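Importin subunit beta-1 (Saccharomyces cerevisiae, PDB 5OWU) carries proteins into the nucleus together with importin alpha, the subunit that recognises the classical nuclear localization signal of the cargo. Local coordinates at residues 38-41 against 42-46; 389-392 against 393-397. All coordinates share one frame; numbering follows the deposited sequence.

Interaction 1 of 2, residues 38-41 against 42-46; sequences LQFA and GLSSQ
Two turns of one helix meet here, as Gly42, Leu43, Ser44 and Ser45 each donate a backbone N-H to the carbonyl four residues back, on Leu38, Gln39, Phe40 and Ala41. The Gly42 N to Leu38 O bond, 3.0 Å long, is nearly straight at the hydrogen. Phe40 O takes a second bond, from Ser44 OG at 2.7 Å. The hydroxyl lies above the carbonyl plane, and Ser44 N reaches the same oxygen from the other face. With chi1 at -66°, OG sits beside its own backbone N and is turned back toward the preceding turn. It also stands over the centre of one face of the Phe40 ring, 3.9 Å above the plane. Without the hydroxyl, as with an alanine here, Phe40 O would probably keep just the backbone bond of Ser44 N from this turn, and a small gap would open over the ring. Gln39 and Leu43 run side by side and point the same way. Leu43 CD1 packs against the aliphatic part of the extended Gln39 chain, 3.5 Å from Gln39 CG. Ser45 OG donates to Gly42 O, three residues back, at 2.8 Å; that oxygen also accepts from Gln46 N. This local contact belongs to helix 37-48, in HEAT 2, where several helices surround it. Leu43 and Ser44 touch Phe6 of helix 3-15, and Phe40 touches Leu32 of helix 19-35. Ala41 and Ser45 rest on Ile96 of helix 90-104, and Asn99 of that helix bonds to Ser45 OG.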
loop_
_atom_site.group_PDB
_atom_site.type_symbol
_atom_site.label_atom_id
_atom_site.label_comp_id
_atom_site.label_asym_id
_atom_site.label_seq_id
_atom_site.Cartn_x
_atom_site.Cartn_y
_atom_site.Cartn_z
ATOM N N LEU A 38 -24.572 27.658 -14.406
ATOM C CA LEU A 38 -25.388 28.398 -13.446
ATOM C C LEU A 38 -26.772 27.774 -13.323
ATOM O O LEU A 38 -27.240 27.476 -12.216
ATOM C CB LEU A 38 -25.488 29.868 -13.869
ATOM C CG LEU A 38 -26.089 30.891 -12.890
ATOM C CD1 LEU A 38 -25.875 32.291 -13.446
ATOM C CD2 LEU A 38 -27.569 30.682 -12.615
ATOM N N GLN A 39 -27.445 27.561 -14.457
ATOM C CA GLN A 39 -28.791 26.996 -14.412
ATOM C C GLN A 39 -28.765 25.551 -13.919
ATOM O O GLN A 39 -29.619 25.148 -13.124
ATOM C CB GLN A 39 -29.450 27.084 -15.793
ATOM C CG GLN A 39 -30.890 26.587 -15.805
ATOM C CD GLN A 39 -31.540 26.637 -17.186
ATOM O OE1 GLN A 39 -30.888 26.408 -18.207
ATOM N NE2 GLN A 39 -32.837 26.931 -17.215
ATOM N N PHE A 40 -27.812 24.751 -14.397
ATOM C CA PHE A 40 -27.685 23.367 -13.943
ATOM C C PHE A 40 -27.590 23.290 -12.417
ATOM O O PHE A 40 -28.283 22.493 -11.769
ATOM C CB PHE A 40 -26.454 22.747 -14.609
ATOM C CG PHE A 40 -26.065 21.412 -14.062
ATOM C CD1 PHE A 40 -26.586 20.250 -14.598
ATOM C CD2 PHE A 40 -25.157 21.315 -13.023
ATOM C CE1 PHE A 40 -26.219 19.014 -14.101
ATOM C CE2 PHE A 40 -24.791 20.087 -12.516
ATOM C CZ PHE A 40 -25.323 18.932 -13.055
ATOM N N ALA A 41 -26.746 24.132 -11.824
ATOM C CA ALA A 41 -26.565 24.112 -10.375
ATOM C C ALA A 41 -27.810 24.612 -9.651
ATOM O O ALA A 41 -28.250 24.004 -8.661
ATOM C CB ALA A 41 -25.347 24.953 -9.995
ATOM N N GLY A 42 -28.395 25.716 -10.122
ATOM C CA GLY A 42 -29.624 26.202 -9.509
ATOM C C GLY A 42 -30.735 25.171 -9.538
ATOM O O GLY A 42 -31.378 24.893 -8.519
ATOM N N LEU A 43 -30.976 24.588 -10.715
ATOM C CA LEU A 43 -32.037 23.600 -10.860
ATOM C C LEU A 43 -31.763 22.365 -10.011
ATOM O O LEU A 43 -32.683 21.812 -9.402
ATOM C CB LEU A 43 -32.192 23.206 -12.329
ATOM C CG LEU A 43 -32.882 24.212 -13.253
ATOM C CD1 LEU A 43 -32.693 23.803 -14.702
ATOM C CD2 LEU A 43 -34.361 24.319 -12.928
ATOM N N SER A 44 -30.509 21.904 -9.984
ATOM C CA SER A 44 -30.147 20.787 -9.117
ATOM C C SER A 44 -30.537 21.080 -7.675
ATOM O O SER A 44 -31.164 20.252 -6.997
ATOM C CB SER A 44 -28.644 20.509 -9.215
ATOM O OG SER A 44 -28.280 20.055 -10.510
ATOM N N SER A 45 -30.187 22.278 -7.196
ATOM C CA SER A 45 -30.527 22.640 -5.830
ATOM C C SER A 45 -32.036 22.729 -5.630
ATOM O O SER A 45 -32.527 22.422 -4.538
ATOM C CB SER A 45 -29.845 23.956 -5.455
ATOM O OG SER A 45 -30.629 25.079 -5.830
ATOM N N GLN A 46 -32.793 23.116 -6.666
ATOM C CA GLN A 46 -34.243 23.202 -6.510
ATOM C C GLN A 46 -34.875 21.815 -6.462
ATOM O O GLN A 46 -35.830 21.589 -5.711
ATOM C CB GLN A 46 -34.860 24.037 -7.635
ATOM C CG GLN A 46 -34.636 25.554 -7.515
ATOM C CD GLN A 46 -35.341 26.214 -6.321
ATOM O OE1 GLN A 46 -34.850 27.210 -5.780
ATOM N NE2 GLN A 46 -36.500 25.682 -5.922
#

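Interaction 2 of 2, residues 389-392 against 393-397; sequences AVMA and FGSIM
Ala392, Phe393 and Ser395 carry most of this contact, in the last turns of helix 383-395 in HEAT 9. Phe393 N bonds to Ala389 O at 3.0 Å, a regular helical link. The Phe393 ring does not fold back on the preceding turn. With CG anti to the backbone N (chi1 -167°), it leads away and packs on Val409, Ala412 and Ile416 of helix 402-418. Ala392 contributes mainly backbone: its carbonyl oxygen accepts a weak bond from Ile396 N at 3.1 Å, bent to 122° at the hydrogen. Its methyl group touches Val370 of helix 367-377. Ser395 holds Met391 O twice, through N at 2.9 Å and through OG at 2.8 Å, from opposite faces of the carbonyl plane. The Met391 chain bends at chi2 (61°), which brings its CE methyl alongside the hydroxyl, 3.5 Å from Ser395 OG. Trp433 of helix 425-442 touches both side chains, and Gln356 bonds to Ser395 OG. The chemistry is thus mixed: nonpolar groups pack on the adjoining helices, while the buried hydroxyl has its polar needs met by Met391 O and Gln356, next to the weak backbone bond of Ile396.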
loop_
_atom_site.group_PDB
_atom_site.type_symbol
_atom_site.label_atom_id
_atom_site.label_comp_id
_atom_site.label_asym_id
_atom_site.label_seq_id
_atom_site.Cartn_x
_atom_site.Cartn_y
_atom_site.Cartn_z
ATOM N N ALA A 389 1.408 -19.654 23.510
ATOM C CA ALA A 389 2.831 -19.684 23.838
ATOM C C ALA A 389 3.690 -19.615 22.580
ATOM O O ALA A 389 4.621 -18.801 22.499
ATOM C CB ALA A 389 3.154 -20.940 24.653
ATOM N N VAL A 390 3.403 -20.463 21.580
ATOM C CA VAL A 390 4.228 -20.391 20.367
ATOM C C VAL A 390 3.968 -19.093 19.607
ATOM O O VAL A 390 4.875 -18.558 18.954
ATOM C CB VAL A 390 4.036 -21.618 19.443
ATOM C CG1 VAL A 390 4.735 -22.828 20.001
ATOM C CG2 VAL A 390 2.555 -21.917 19.193
ATOM N N MET A 391 2.743 -18.572 19.651
ATOM C CA MET A 391 2.474 -17.276 19.036
ATOM C C MET A 391 3.358 -16.191 19.643
ATOM O O MET A 391 3.944 -15.372 18.924
ATOM C CB MET A 391 0.994 -16.911 19.191
ATOM C CG MET A 391 0.616 -15.565 18.561
ATOM S SD MET A 391 0.899 -15.517 16.769
ATOM C CE MET A 391 0.814 -13.753 16.501
ATOM N N ALA A 392 3.463 -16.170 20.976
ATOM C CA ALA A 392 4.279 -15.161 21.643
ATOM C C ALA A 392 5.757 -15.344 21.306
ATOM O O ALA A 392 6.466 -14.374 20.966
ATOM C CB ALA A 392 4.044 -15.232 23.157
ATOM N N PHE A 393 6.237 -16.591 21.359
ATOM C CA PHE A 393 7.646 -16.821 21.073
ATOM C C PHE A 393 7.987 -16.372 19.661
ATOM O O PHE A 393 8.957 -15.638 19.448
ATOM C CB PHE A 393 8.007 -18.291 21.265
ATOM C CG PHE A 393 9.484 -18.531 21.277
ATOM C CD1 PHE A 393 10.169 -18.745 20.102
ATOM C CD2 PHE A 393 10.191 -18.511 22.465
ATOM C CE1 PHE A 393 11.537 -18.956 20.109
ATOM C CE2 PHE A 393 11.550 -18.713 22.480
ATOM C CZ PHE A 393 12.226 -18.937 21.302
ATOM N N GLY A 394 7.187 -16.792 18.682
ATOM C CA GLY A 394 7.427 -16.358 17.320
ATOM C C GLY A 394 7.333 -14.854 17.176
ATOM O O GLY A 394 8.066 -14.254 16.386
ATOM N N SER A 395 6.454 -14.224 17.957
ATOM C CA SER A 395 6.265 -12.781 17.880
ATOM C C SER A 395 7.425 -11.979 18.458
ATOM O O SER A 395 7.466 -10.765 18.227
ATOM C CB SER A 395 4.977 -12.373 18.596
ATOM O OG SER A 395 3.837 -12.769 17.859
ATOM N N ILE A 396 8.351 -12.588 19.204
ATOM C CA ILE A 396 9.516 -11.824 19.675
ATOM C C ILE A 396 10.798 -12.171 18.908
ATOM O O ILE A 396 11.890 -11.824 19.354
ATOM C CB ILE A 396 9.726 -11.971 21.195
ATOM C CG1 ILE A 396 9.978 -13.427 21.596
ATOM C CG2 ILE A 396 8.530 -11.394 21.947
ATOM C CD1 ILE A 396 10.566 -13.583 22.993
ATOM N N MET A 397 10.704 -12.798 17.733
ATOM C CA MET A 397 11.920 -13.176 17.019
ATOM C C MET A 397 12.517 -12.033 16.210
ATOM O O MET A 397 13.614 -12.179 15.662
ATOM C CB MET A 397 11.644 -14.376 16.113
ATOM C CG MET A 397 11.502 -15.675 16.900
ATOM S SD MET A 397 13.040 -16.129 17.738
ATOM C CE MET A 397 12.673 -15.634 19.415
#

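Interactions 1 and 2 lie far apart on the superhelix, with centres 62 Å apart and nearest atoms about 51 Å apart. They do not touch. They follow in series along the chain, in HEAT 2 and HEAT 9, on opposite sides of its centre. Interaction 1 is the more peripheral, 40 Å from the centre of the chain against 27 Å for interaction 2. Both have a serine whose hydroxyl and N-H grip the carbonyl four residues back. In 38-46 this occurs within a continuing helix; in 389-397 it comes close to where the chain leaves the helix. No ligand or active site links them, and each is local to one helix, with side chains that reach the helices beside it.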